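Local coordinates for uncharacterized protein MJ0764 (Methanocaldococcus jannaschii, PDB 2B8M) that is of unknown function but belongs to the RmlC-like cupin family and adopts its double-stranded beta-helix fold, at residues A[7-12]-A[93-98]; A[32-35]-A[39-42]; A[49-54]-A[84-89]; A[58-63]-A[68-73]. All blocks are in the same frame, centred on the assembly; numbering follows the deposited sequence.

Contact 1: A[7-12]-A[93-98]; sequences YEFKRD and ILEFFV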
loop_
_atom_site.group_PDB
_atom_site.type_symbol
_atom_site.label_atom_id
_atom_site.label_comp_id
_atom_site.label_asym_id
_atom_site.label_seq_id
_atom_site.Cartn_x
_atom_site.Cartn_y
_atom_site.Cartn_z
ATOM N N TYR A 7 -12.543 3.163 -1.671
ATOM C CA TYR A 7 -12.623 2.282 -0.524
ATOM C C TYR A 7 -12.254 3.113 0.683
ATOM O O TYR A 7 -11.446 4.055 0.591
ATOM C CB TYR A 7 -11.571 1.166 -0.634
ATOM C CG TYR A 7 -11.678 0.334 -1.877
ATOM C CD1 TYR A 7 -11.231 0.819 -3.125
ATOM C CD2 TYR A 7 -12.225 -0.972 -1.831
ATOM C CE1 TYR A 7 -11.371 0.016 -4.325
ATOM C CE2 TYR A 7 -12.332 -1.759 -2.981
ATOM C CZ TYR A 7 -11.917 -1.252 -4.219
ATOM O OH TYR A 7 -12.001 -2.048 -5.344
ATOM N N GLU A 8 -12.766 2.739 1.834
ATOM C CA GLU A 8 -12.350 3.389 3.077
ATOM C C GLU A 8 -11.786 2.360 4.048
ATOM O O GLU A 8 -12.283 1.220 4.107
ATOM C CB GLU A 8 -13.502 4.149 3.741
ATOM C CG GLU A 8 -14.086 5.256 2.915
ATOM C CD GLU A 8 -15.437 5.683 3.404
ATOM O OE1 GLU A 8 -16.064 4.933 4.202
ATOM O OE2 GLU A 8 -15.895 6.797 3.028
ATOM N N PHE A 9 -10.699 2.751 4.721
ATOM C CA PHE A 9 -10.072 1.968 5.763
ATOM C C PHE A 9 -10.224 2.702 7.095
ATOM O O PHE A 9 -10.275 3.949 7.150
ATOM C CB PHE A 9 -8.620 1.594 5.425
ATOM C CG PHE A 9 -7.619 2.758 5.402
ATOM C CD1 PHE A 9 -7.024 3.221 6.569
ATOM C CD2 PHE A 9 -7.258 3.338 4.206
ATOM C CE1 PHE A 9 -6.093 4.249 6.526
ATOM C CE2 PHE A 9 -6.344 4.392 4.160
ATOM C CZ PHE A 9 -5.765 4.836 5.318
ATOM N N LYS A 10 -10.329 1.933 8.177
ATOM C CA LYS A 10 -10.538 2.522 9.501
ATOM C C LYS A 10 -9.302 3.265 10.011
ATOM O O LYS A 10 -8.225 2.707 10.046
ATOM C CB LYS A 10 -10.897 1.420 10.508
ATOM C CG LYS A 10 -11.398 1.922 11.842
ATOM C CD LYS A 10 -12.113 0.785 12.616
ATOM C CE LYS A 10 -13.066 1.358 13.649
ATOM N NZ LYS A 10 -13.712 0.273 14.464
ATOM N N ARG A 11 -9.482 4.533 10.375
ATOM C CA ARG A 11 -8.409 5.359 10.951
ATOM C C ARG A 11 -8.383 5.271 12.452
ATOM O O ARG A 11 -9.418 5.150 13.119
ATOM C CB ARG A 11 -8.620 6.817 10.602
ATOM C CG ARG A 11 -8.518 7.087 9.128
ATOM C CD ARG A 11 -8.868 8.499 8.817
ATOM N NE ARG A 11 -10.310 8.675 8.824
ATOM C CZ ARG A 11 -10.967 9.566 9.561
ATOM N NH1 ARG A 11 -10.321 10.394 10.380
ATOM N NH2 ARG A 11 -12.287 9.640 9.463
ATOM N N ASP A 12 -7.177 5.366 12.987
ATOM C CA ASP A 12 -6.973 5.444 14.400
ATOM C C ASP A 12 -7.659 4.317 15.138
ATOM O O ASP A 12 -8.096 4.514 16.234
ATOM C CB ASP A 12 -7.462 6.796 14.925
ATOM C CG ASP A 12 -6.848 7.954 14.180
ATOM O OD1 ASP A 12 -5.620 7.895 13.931
ATOM O OD2 ASP A 12 -7.591 8.913 13.844
ATOM N N ILE A 93 0.094 -0.597 19.155
ATOM C CA ILE A 93 -0.729 -0.744 17.978
ATOM C C ILE A 93 0.167 -0.925 16.751
ATOM O O ILE A 93 1.010 -0.064 16.442
ATOM C CB ILE A 93 -1.622 0.505 17.724
ATOM C CG1 ILE A 93 -2.648 0.732 18.839
ATOM C CG2 ILE A 93 -2.322 0.406 16.382
ATOM C CD1 ILE A 93 -3.804 -0.282 18.846
ATOM N N LEU A 94 -0.059 -2.009 16.007
ATOM C CA LEU A 94 0.649 -2.246 14.765
ATOM C C LEU A 94 -0.373 -2.099 13.687
ATOM O O LEU A 94 -1.420 -2.744 13.765
ATOM C CB LEU A 94 1.153 -3.674 14.680
ATOM C CG LEU A 94 1.652 -4.324 13.372
ATOM C CD1 LEU A 94 2.833 -3.570 12.761
ATOM C CD2 LEU A 94 2.067 -5.702 13.631
ATOM N N GLU A 95 -0.057 -1.266 12.712
ATOM C CA GLU A 95 -0.919 -0.989 11.587
ATOM C C GLU A 95 -0.130 -1.153 10.292
ATOM O O GLU A 95 0.930 -0.551 10.128
ATOM C CB GLU A 95 -1.511 0.426 11.695
ATOM C CG GLU A 95 -2.560 0.667 10.661
ATOM C CD GLU A 95 -3.215 2.023 10.764
ATOM O OE1 GLU A 95 -2.842 2.784 11.676
ATOM O OE2 GLU A 95 -4.094 2.335 9.922
ATOM N N PHE A 96 -0.662 -1.951 9.370
ATOM C CA PHE A 96 -0.002 -2.176 8.067
ATOM C C PHE A 96 -1.012 -2.399 6.955
ATOM O O PHE A 96 -2.171 -2.747 7.220
ATOM C CB PHE A 96 1.048 -3.289 8.115
ATOM C CG PHE A 96 0.536 -4.591 8.563
ATOM C CD1 PHE A 96 0.279 -4.818 9.895
ATOM C CD2 PHE A 96 0.305 -5.613 7.663
ATOM C CE1 PHE A 96 -0.204 -6.069 10.327
ATOM C CE2 PHE A 96 -0.182 -6.836 8.060
ATOM C CZ PHE A 96 -0.457 -7.067 9.400
ATOM N N PHE A 97 -0.563 -2.187 5.727
ATOM C CA PHE A 97 -1.261 -2.662 4.556
ATOM C C PHE A 97 -0.579 -3.877 3.991
ATOM O O PHE A 97 0.637 -4.000 4.067
ATOM C CB PHE A 97 -1.360 -1.584 3.481
ATOM C CG PHE A 97 -2.130 -0.383 3.942
ATOM C CD1 PHE A 97 -1.496 0.655 4.621
ATOM C CD2 PHE A 97 -3.502 -0.313 3.726
ATOM C CE1 PHE A 97 -2.239 1.717 5.066
ATOM C CE2 PHE A 97 -4.230 0.767 4.154
ATOM C CZ PHE A 97 -3.611 1.767 4.827
ATOM N N VAL A 98 -1.390 -4.739 3.396
ATOM C CA VAL A 98 -0.920 -5.927 2.724
ATOM C C VAL A 98 -1.256 -5.745 1.257
ATOM O O VAL A 98 -2.401 -5.503 0.931
ATOM C CB VAL A 98 -1.632 -7.186 3.229
ATOM C CG1 VAL A 98 -1.173 -8.394 2.494
ATOM C CG2 VAL A 98 -1.404 -7.385 4.723
HETATM O O HOH W 1 -6.432 2.375 12.003
#

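Contact 2: A[32-35]-A[39-42]; sequences IVLP and QMPK. With SO4 (sulfate ion), chain C.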
loop_
_atom_site.group_PDB
_atom_site.type_symbol
_atom_site.label_atom_id
_atom_site.label_comp_id
_atom_site.label_asym_id
_atom_site.label_seq_id
_atom_site.Cartn_x
_atom_site.Cartn_y
_atom_site.Cartn_z
ATOM N N ILE A 32 -4.696 -3.851 8.046
ATOM C CA ILE A 32 -4.696 -4.615 9.291
ATOM C C ILE A 32 -4.200 -3.746 10.470
ATOM O O ILE A 32 -3.211 -3.035 10.354
ATOM C CB ILE A 32 -3.853 -5.908 9.196
ATOM C CG1 ILE A 32 -4.400 -6.780 8.043
ATOM C CG2 ILE A 32 -3.898 -6.673 10.501
ATOM C CD1 ILE A 32 -3.621 -7.944 7.730
ATOM N N VAL A 33 -4.945 -3.818 11.570
ATOM C CA VAL A 33 -4.535 -3.293 12.844
ATOM C C VAL A 33 -4.513 -4.396 13.860
ATOM O O VAL A 33 -5.520 -5.112 14.050
ATOM C CB VAL A 33 -5.462 -2.140 13.313
ATOM C CG1 VAL A 33 -4.969 -1.537 14.631
ATOM C CG2 VAL A 33 -5.531 -1.104 12.233
ATOM N N LEU A 34 -3.359 -4.531 14.523
ATOM C CA LEU A 34 -3.195 -5.497 15.599
ATOM C C LEU A 34 -2.771 -4.767 16.817
ATOM O O LEU A 34 -1.653 -4.224 16.884
ATOM C CB LEU A 34 -2.121 -6.547 15.242
ATOM C CG LEU A 34 -2.406 -7.418 14.019
ATOM C CD1 LEU A 34 -1.240 -8.357 13.834
ATOM C CD2 LEU A 34 -3.710 -8.198 14.195
ATOM N N PRO A 35 -3.655 -4.717 17.810
ATOM C CA PRO A 35 -3.232 -4.308 19.132
ATOM C C PRO A 35 -2.150 -5.224 19.724
ATOM O O PRO A 35 -1.962 -6.369 19.280
ATOM C CB PRO A 35 -4.519 -4.426 19.964
ATOM C CG PRO A 35 -5.611 -4.305 18.966
ATOM C CD PRO A 35 -5.099 -4.996 17.742
ATOM N N GLN A 39 -2.250 -11.504 16.929
ATOM C CA GLN A 39 -1.524 -11.991 15.779
ATOM C C GLN A 39 -2.450 -12.484 14.688
ATOM O O GLN A 39 -3.607 -12.774 14.945
ATOM C CB GLN A 39 -0.579 -13.098 16.182
ATOM C CG GLN A 39 -1.214 -14.357 16.723
ATOM C CD GLN A 39 -0.193 -15.193 17.436
ATOM O OE1 GLN A 39 0.356 -14.750 18.434
ATOM N NE2 GLN A 39 0.113 -16.383 16.912
HETATM N N MSE A 40 -1.897 -12.597 13.483
HETATM C CA MSE A 40 -2.604 -13.177 12.336
HETATM C C MSE A 40 -2.390 -14.701 12.240
HETATM O O MSE A 40 -1.463 -15.254 12.821
HETATM C CB MSE A 40 -2.141 -12.521 11.035
HETATM C CG MSE A 40 -2.307 -11.022 10.983
HETATM SE SE MSE A 40 -4.172 -10.531 11.002
HETATM C CE MSE A 40 -4.692 -11.162 9.192
ATOM N N PRO A 41 -3.251 -15.391 11.470
ATOM C CA PRO A 41 -3.067 -16.839 11.319
ATOM C C PRO A 41 -1.744 -17.181 10.661
ATOM O O PRO A 41 -1.297 -16.451 9.764
ATOM C CB PRO A 41 -4.249 -17.243 10.416
ATOM C CG PRO A 41 -5.275 -16.206 10.717
ATOM C CD PRO A 41 -4.445 -14.949 10.752
ATOM N N LYS A 42 -1.131 -18.272 11.098
ATOM C CA LYS A 42 0.034 -18.802 10.400
ATOM C C LYS A 42 -0.411 -19.449 9.099
ATOM O O LYS A 42 -1.389 -20.192 9.065
ATOM C CB LYS A 42 0.792 -19.824 11.243
ATOM C CG LYS A 42 2.076 -20.303 10.580
ATOM C CD LYS A 42 2.851 -21.257 11.442
ATOM C CE LYS A 42 3.568 -20.523 12.528
ATOM N NZ LYS A 42 4.655 -21.376 13.099
HETATM S S SO4 C . 3.568 -23.891 15.262
HETATM O O1 SO4 C . 4.775 -24.332 14.561
HETATM O O2 SO4 C . 3.920 -23.593 16.673
HETATM O O3 SO4 C . 3.120 -22.656 14.601
HETATM O O4 SO4 C . 2.541 -24.959 15.259
#

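Contact 3: A[49-54]-A[84-89]; sequences VHLIII and MLIQNI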
loop_
_atom_site.group_PDB
_atom_site.type_symbol
_atom_site.label_atom_id
_atom_site.label_comp_id
_atom_site.label_asym_id
_atom_site.label_seq_id
_atom_site.Cartn_x
_atom_site.Cartn_y
_atom_site.Cartn_z
ATOM N N VAL A 49 3.925 -10.912 -1.686
ATOM C CA VAL A 49 3.386 -10.032 -0.618
ATOM C C VAL A 49 4.322 -8.894 -0.302
ATOM O O VAL A 49 5.530 -9.084 -0.190
ATOM C CB VAL A 49 3.137 -10.826 0.685
ATOM C CG1 VAL A 49 2.680 -9.914 1.871
ATOM C CG2 VAL A 49 2.152 -11.946 0.436
ATOM N N HIS A 50 3.735 -7.716 -0.137
ATOM C CA HIS A 50 4.392 -6.579 0.490
ATOM C C HIS A 50 3.564 -6.010 1.626
ATOM O O HIS A 50 2.368 -5.769 1.477
ATOM C CB HIS A 50 4.726 -5.466 -0.506
ATOM C CG HIS A 50 5.757 -5.839 -1.506
ATOM N ND1 HIS A 50 5.446 -6.535 -2.653
ATOM C CD2 HIS A 50 7.103 -5.661 -1.520
ATOM C CE1 HIS A 50 6.556 -6.726 -3.353
ATOM N NE2 HIS A 50 7.575 -6.250 -2.667
ATOM N N LEU A 51 4.240 -5.840 2.748
ATOM C CA LEU A 51 3.671 -5.417 4.008
ATOM C C LEU A 51 4.138 -3.980 4.202
ATOM O O LEU A 51 5.320 -3.725 4.343
ATOM C CB LEU A 51 4.194 -6.319 5.159
ATOM C CG LEU A 51 3.877 -7.801 4.962
ATOM C CD1 LEU A 51 4.546 -8.609 6.064
ATOM C CD2 LEU A 51 2.384 -8.019 4.934
ATOM N N ILE A 52 3.205 -3.031 4.193
ATOM C CA ILE A 52 3.557 -1.621 4.329
ATOM C C ILE A 52 3.228 -1.181 5.751
ATOM O O ILE A 52 2.061 -1.009 6.123
ATOM C CB ILE A 52 2.792 -0.741 3.290
ATOM C CG1 ILE A 52 3.055 -1.192 1.847
ATOM C CG2 ILE A 52 3.188 0.705 3.507
ATOM C CD1 ILE A 52 2.112 -0.595 0.819
ATOM N N ILE A 53 4.252 -1.006 6.558
ATOM C CA ILE A 53 4.022 -0.777 7.995
ATOM C C ILE A 53 3.919 0.703 8.284
ATOM O O ILE A 53 4.890 1.445 8.075
ATOM C CB ILE A 53 5.122 -1.411 8.815
ATOM C CG1 ILE A 53 5.258 -2.892 8.424
ATOM C CG2 ILE A 53 4.834 -1.273 10.315
ATOM C CD1 ILE A 53 6.283 -3.600 9.163
ATOM N N ILE A 54 2.769 1.156 8.777
ATOM C CA ILE A 54 2.610 2.578 9.048
ATOM C C ILE A 54 2.526 2.965 10.510
ATOM O O ILE A 54 2.627 4.152 10.800
ATOM C CB ILE A 54 1.471 3.191 8.257
ATOM C CG1 ILE A 54 0.146 2.551 8.640
ATOM C CG2 ILE A 54 1.690 3.017 6.706
ATOM C CD1 ILE A 54 -1.047 3.466 8.163
HETATM N N MSE A 84 4.530 -17.938 6.911
HETATM C CA MSE A 84 4.683 -16.712 7.667
HETATM C C MSE A 84 3.753 -16.581 8.854
HETATM O O MSE A 84 2.640 -17.144 8.906
HETATM C CB MSE A 84 4.444 -15.490 6.789
HETATM C CG MSE A 84 3.082 -15.492 6.126
HETATM SE SE MSE A 84 2.895 -14.082 4.772
HETATM C CE MSE A 84 3.100 -12.629 5.908
ATOM N N LEU A 85 4.256 -15.847 9.828
ATOM C CA LEU A 85 3.458 -15.423 10.967
ATOM C C LEU A 85 3.751 -13.962 11.299
ATOM O O LEU A 85 4.934 -13.577 11.419
ATOM C CB LEU A 85 3.823 -16.241 12.166
ATOM C CG LEU A 85 3.145 -15.867 13.473
ATOM C CD1 LEU A 85 1.664 -16.049 13.317
ATOM C CD2 LEU A 85 3.727 -16.634 14.610
ATOM N N ILE A 86 2.670 -13.186 11.432
ATOM C CA ILE A 86 2.725 -11.803 11.838
ATOM C C ILE A 86 2.152 -11.656 13.207
ATOM O O ILE A 86 0.978 -11.960 13.435
ATOM C CB ILE A 86 1.924 -10.903 10.869
ATOM C CG1 ILE A 86 2.590 -10.878 9.484
ATOM C CG2 ILE A 86 1.799 -9.483 11.371
ATOM C CD1 ILE A 86 1.706 -10.219 8.426
ATOM N N GLN A 87 2.957 -11.108 14.096
ATOM C CA GLN A 87 2.573 -10.838 15.474
ATOM C C GLN A 87 2.869 -9.395 15.851
ATOM O O GLN A 87 3.801 -8.786 15.324
ATOM C CB GLN A 87 3.349 -11.727 16.440
ATOM C CG GLN A 87 3.249 -13.215 16.228
ATOM C CD GLN A 87 4.189 -13.910 17.159
ATOM O OE1 GLN A 87 3.780 -14.496 18.184
ATOM N NE2 GLN A 87 5.467 -13.832 16.846
ATOM N N ASN A 88 2.030 -8.818 16.721
ATOM C CA ASN A 88 2.397 -7.630 17.436
ATOM C C ASN A 88 2.698 -7.920 18.877
ATOM O O ASN A 88 1.807 -8.061 19.721
ATOM C CB ASN A 88 1.331 -6.541 17.335
ATOM C CG ASN A 88 1.749 -5.241 18.032
ATOM O OD1 ASN A 88 2.922 -5.037 18.371
ATOM N ND2 ASN A 88 0.787 -4.394 18.299
ATOM N N ILE A 89 3.982 -8.006 19.159
ATOM C CA ILE A 89 4.469 -8.225 20.512
ATOM C C ILE A 89 4.925 -6.911 21.158
ATOM O O ILE A 89 4.711 -6.688 22.349
ATOM C CB ILE A 89 5.637 -9.201 20.480
ATOM C CG1 ILE A 89 5.190 -10.525 19.861
ATOM C CG2 ILE A 89 6.198 -9.429 21.881
ATOM C CD1 ILE A 89 6.299 -11.533 19.726
#

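Contact 4: A[58-63]-A[68-73]; sequences MTLTLE and HNYKEG. With EDO (1,2-ethanediol), chain G.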
loop_
_atom_site.group_PDB
_atom_site.type_symbol
_atom_site.label_atom_id
_atom_site.label_comp_id
_atom_site.label_asym_id
_atom_site.label_seq_id
_atom_site.Cartn_x
_atom_site.Cartn_y
_atom_site.Cartn_z
HETATM N N MSE A 58 6.188 -4.805 13.936
HETATM C CA MSE A 58 5.752 -6.124 13.559
HETATM C C MSE A 58 6.838 -7.108 13.888
HETATM O O MSE A 58 7.989 -6.829 13.650
HETATM C CB MSE A 58 5.529 -6.168 12.044
HETATM C CG MSE A 58 5.251 -7.555 11.526
HETATM SE SE MSE A 58 5.126 -7.561 9.584
HETATM C CE MSE A 58 3.479 -6.376 9.406
ATOM N N THR A 59 6.453 -8.269 14.409
ATOM C CA THR A 59 7.343 -9.389 14.559
ATOM C C THR A 59 6.906 -10.400 13.507
ATOM O O THR A 59 5.783 -10.930 13.535
ATOM C CB THR A 59 7.286 -9.936 15.999
ATOM O OG1 THR A 59 7.695 -8.913 16.894
ATOM C CG2 THR A 59 8.217 -11.108 16.180
ATOM N N LEU A 60 7.807 -10.647 12.565
ATOM C CA LEU A 60 7.552 -11.475 11.395
ATOM C C LEU A 60 8.454 -12.706 11.437
ATOM O O LEU A 60 9.662 -12.605 11.480
ATOM C CB LEU A 60 7.884 -10.666 10.139
ATOM C CG LEU A 60 7.647 -11.409 8.831
ATOM C CD1 LEU A 60 6.173 -11.692 8.641
ATOM C CD2 LEU A 60 8.195 -10.596 7.661
ATOM N N THR A 61 7.858 -13.885 11.510
ATOM C CA THR A 61 8.595 -15.124 11.469
ATOM C C THR A 61 8.293 -15.818 10.156
ATOM O O THR A 61 7.138 -16.138 9.863
ATOM C CB THR A 61 8.266 -16.056 12.677
ATOM O OG1 THR A 61 8.367 -15.302 13.905
ATOM C CG2 THR A 61 9.248 -17.170 12.747
ATOM N N LEU A 62 9.352 -16.058 9.380
ATOM C CA LEU A 62 9.257 -16.707 8.116
ATOM C C LEU A 62 9.996 -18.028 8.174
ATOM O O LEU A 62 11.153 -18.108 8.638
ATOM C CB LEU A 62 9.843 -15.855 6.993
ATOM C CG LEU A 62 9.244 -14.480 6.754
ATOM C CD1 LEU A 62 9.914 -13.884 5.530
ATOM C CD2 LEU A 62 7.742 -14.534 6.561
ATOM N N GLU A 63 9.324 -19.073 7.719
ATOM C CA GLU A 63 9.907 -20.410 7.688
ATOM C C GLU A 63 10.656 -20.749 8.967
ATOM O O GLU A 63 10.054 -20.681 10.018
ATOM C CB GLU A 63 10.765 -20.608 6.433
ATOM C CG GLU A 63 10.028 -20.541 5.137
ATOM C CD GLU A 63 9.099 -21.726 4.857
ATOM O OE1 GLU A 63 9.285 -22.811 5.437
ATOM O OE2 GLU A 63 8.163 -21.585 4.022
ATOM N N HIS A 68 11.884 -11.699 13.054
ATOM C CA HIS A 68 12.519 -10.417 12.724
ATOM C C HIS A 68 11.541 -9.282 13.012
ATOM O O HIS A 68 10.349 -9.414 12.704
ATOM C CB HIS A 68 13.007 -10.415 11.267
ATOM C CG HIS A 68 14.087 -11.419 10.984
ATOM N ND1 HIS A 68 14.310 -11.930 9.724
ATOM C CD2 HIS A 68 14.990 -12.017 11.792
ATOM C CE1 HIS A 68 15.306 -12.794 9.767
ATOM N NE2 HIS A 68 15.736 -12.873 11.008
ATOM N N ASN A 69 12.026 -8.185 13.594
ATOM C CA ASN A 69 11.170 -7.039 13.906
ATOM C C ASN A 69 11.290 -5.924 12.893
ATOM O O ASN A 69 12.386 -5.530 12.501
ATOM C CB ASN A 69 11.478 -6.492 15.293
ATOM C CG ASN A 69 11.221 -7.522 16.392
ATOM O OD1 ASN A 69 10.240 -8.249 16.367
ATOM N ND2 ASN A 69 12.093 -7.542 17.374
ATOM N N TYR A 70 10.146 -5.401 12.459
ATOM C CA TYR A 70 10.116 -4.291 11.508
ATOM C C TYR A 70 9.172 -3.217 12.029
ATOM O O TYR A 70 8.126 -3.512 12.521
ATOM C CB TYR A 70 9.653 -4.795 10.146
ATOM C CG TYR A 70 10.659 -5.766 9.583
ATOM C CD1 TYR A 70 11.909 -5.307 9.154
ATOM C CD2 TYR A 70 10.391 -7.131 9.493
ATOM C CE1 TYR A 70 12.880 -6.192 8.669
ATOM C CE2 TYR A 70 11.347 -8.020 8.989
ATOM C CZ TYR A 70 12.571 -7.537 8.557
ATOM O OH TYR A 70 13.516 -8.413 8.106
ATOM N N LYS A 71 9.598 -1.970 11.948
ATOM C CA LYS A 71 8.835 -0.847 12.478
ATOM C C LYS A 71 8.188 -0.064 11.355
ATOM O O LYS A 71 8.477 -0.263 10.167
ATOM C CB LYS A 71 9.775 0.075 13.260
ATOM C CG LYS A 71 10.301 -0.534 14.542
ATOM C CD LYS A 71 11.432 0.271 15.114
ATOM C CE LYS A 71 11.987 -0.343 16.399
ATOM N NZ LYS A 71 11.198 0.032 17.603
ATOM N N GLU A 72 7.317 0.847 11.757
ATOM C CA GLU A 72 6.786 1.879 10.894
ATOM C C GLU A 72 7.907 2.460 10.021
ATOM O O GLU A 72 9.006 2.704 10.505
ATOM C CB GLU A 72 6.189 2.989 11.777
ATOM C CG GLU A 72 5.800 4.248 10.965
ATOM C CD GLU A 72 5.368 5.459 11.812
ATOM O OE1 GLU A 72 5.173 5.338 13.061
ATOM O OE2 GLU A 72 5.230 6.556 11.205
ATOM N N GLY A 73 7.618 2.689 8.741
ATOM C CA GLY A 73 8.630 3.156 7.784
ATOM C C GLY A 73 9.268 2.037 6.977
ATOM O O GLY A 73 10.120 2.294 6.158
HETATM C C1 EDO G . 18.393 -15.950 11.016
HETATM O O1 EDO G . 17.080 -16.411 11.273
HETATM C C2 EDO G . 18.772 -15.091 12.206
HETATM O O2 EDO G . 17.857 -13.991 12.226
#

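Contact 1: A[7-12]-A[93-98]
Phe9 and Phe97 meet as a T-shaped aromatic pair, a compact example of how an N-terminal segment can meet strand 93-100 through side chains and a water, with no hydrogen bond directly between the two segments. The edge of Phe97 points at the face of Phe9: its CZ stands above the middle of the Phe9 ring, 3.8 Å from Phe9 CZ. The ring centroids are 5.0 Å apart and the planes stand at 85°, close to perpendicular. Phe9 presents this face because its CG is lodged between the backbone N and the carbonyl carbon (chi1 68°), a sterically demanding choice that sends the ring from the loop toward strand 93-100.

Glu95, two residues before Phe97, adds the polar part. Its CG lies anti to the backbone N (chi1 -171°) and the chain runs on extended, carrying the carboxylate toward a bridging water. This water donates a hydrogen bond to Lys10 O at 2.7 Å and a weak one to Glu95 OE2 at 3.1 Å. The same OE2 has a stronger partner in His31, whose ring also meets those of Phe9 and Phe97, so one histidine touches all three residues.

Strand 93-100 lies between strands 28-35 and 49-55 in the five-stranded sheet. Phe9 also packs on Glu19 and Leu21 of strand 17-23, while Tyr7 and Glu8 pair with a strand of the second subunit, carrying the sheet across the interface.

Contact 2: A[32-35]-A[39-42]
Ile32 and the selenomethionine Met40 reach toward each other end to end, Ile32 CD1 lying 3.7 Å from Met40 CE. The second branch of the isoleucine takes part as well, since Ile32 CG2 approaches the selenium, Met40 SE, at 3.9 Å. Both branches are therefore used, one against the methyl and one against the heavy atom. Met40 can offer these two atoms together because its chain folds at both chi2 (-66°) and chi3 (-70°), turning SE and CE toward strand 28-35.

Val33, next in the strand, turns its side chain away from the 39-42 segment and packs on Val17 and on residues of strand 93-100. The alternation of the strand then brings Leu34 back to the contact. Its two methyls divide the work: Leu34 CD2 lies 4.0 Å from Met40 SE, whereas Leu34 CD1 is 4.0 Å from Met40 CG and 4.1 Å from Gln39 CA. The leucine thus runs obliquely across the bent selenomethionine and also covers backbone at the start of the loop segment.

Farther along, Lys42 NZ donates a hydrogen bond to O3 of a sulfate ion, probably derived from the crystallisation liquor; the 2.5 Å between NZ and O3 is short and its exact value doubtful.

In the cupin fold, strand 28-35 of the five-stranded sheet is met here by the loop leading to strand 43-44 of the other sheet, which places the Met40 side chain between the two. The contact is nonpolar and relies on the close fit of Ile32, Leu34 and Met40, beside the backbone hydrogen bonds that Leu34 and Met40 make with Leu94 and Ile86.

Contact 3: A[49-54]-A[84-89]
This is a buried, wholly apolar contact between the two sheets of the fold, near the centre of the chain: strand 49-55 belongs to one sheet and strand 83-87 to the other. The backbones stay well apart, with Leu51 CA and Ile86 CA 10.1 Å from each other, and side chains fill the distance. Leu51 and Ile86 meet tip to tip, Leu51 CD1 lying 4.0 Å from Ile86 CD1. The other leucine methyl, Leu51 CD2, is 4.2 Å from the same Ile86 CD1, so the end of the isoleucine faces the leucine fork. Its longer branch reaches this position because CG1 stands anti to the carbonyl carbon (chi1 -67°) and the chain continues almost fully extended (chi2 169°).

The two facing antiparallel sheets belong to the double-stranded beta-helix of the cupin fold, and here apolar side chains lie between them. The strand alternation suits it: Met84 and Ile86 point inward, while Leu85 and Gln87 lie on the other side and pack on Gln39.

The selenomethionine Met84 makes the second, looser approach, its CE coming 4.3 Å from Leu51 CD1. Leu51 CD1 is therefore shared by both inward residues of strand 83-87. Around this trio, Met58 and Val98 also touch Leu51, Leu60 touches Ile86, and Leu62 touches Met84. On the outer side of strand 49-55, His50 and Ile52 pack against Val22 and Phe97 of the second subunit, respectively.

Contact 4: A[58-63]-A[68-73]
In the beta hairpin of strands 57-62 and 68-71, four backbone bonds and one side-chain bond join the antiparallel strands. Met58 and Tyr70 form one hydrogen-bonded pair, with Met58 N 2.7 Å from Tyr70 O and Tyr70 N 2.8 Å from Met58 O. Leu60 and His68 form the next, through Leu60 N to His68 O at 2.8 Å and a straight His68 N to Leu60 O bond of 2.9 Å.

Between them lies the non-hydrogen-bonded pair Thr59 and Asn69. Thr59 OG1 (chi1 -61°) and Asn69 CG (chi1 -62°) each stand anti to their own carbonyl carbon, which lets the side chains run alongside one another. Thr59 OG1 donates to Asn69 OD1 at 2.7 Å, tilted 25° from the amide carbonyl plane. On the opposite face, Leu60 CD2 approaches Tyr70 CE2 at 4.3 Å.

At the imidazole edge, His68 NE2 is hydrogen-bonded to O2 of an ethanediol at 2.7 Å; either could be the donor. Both His68 ND1 and Tyr70 OH bond to Glu4 of the second subunit. Strand 68-71 is outermost in its sheet within the chain, strand 83-87 flanks strand 57-62 on the other side, and Met58 reaches across to Leu51 and Ile53 of strand 49-55.

The four contacts are parts of one two-sheet body. Contacts 1 and 2 meet along neighbouring strands, where Phe96 O is 2.9 Å from Ile32 N, a probable hydrogen bond; contact 1 joins contact 3 through another, with Phe97 O 2.7 Å from Ile52 N. Contacts 3 and 4 have centres about 6 Å apart, and a probable hydrogen bond of 2.9 Å links Gln87 O and Thr59 N. Contacts 2 and 4 do not touch, and contact 3 lies against both. Contacts 1, 3 and 4 all reach the second subunit, whereas contact 2 does not. No active site is known, but bound ethanediol, which often marks pockets, lies about 3 Å from the Met84 side chain and about 4 Å from that of Ile32.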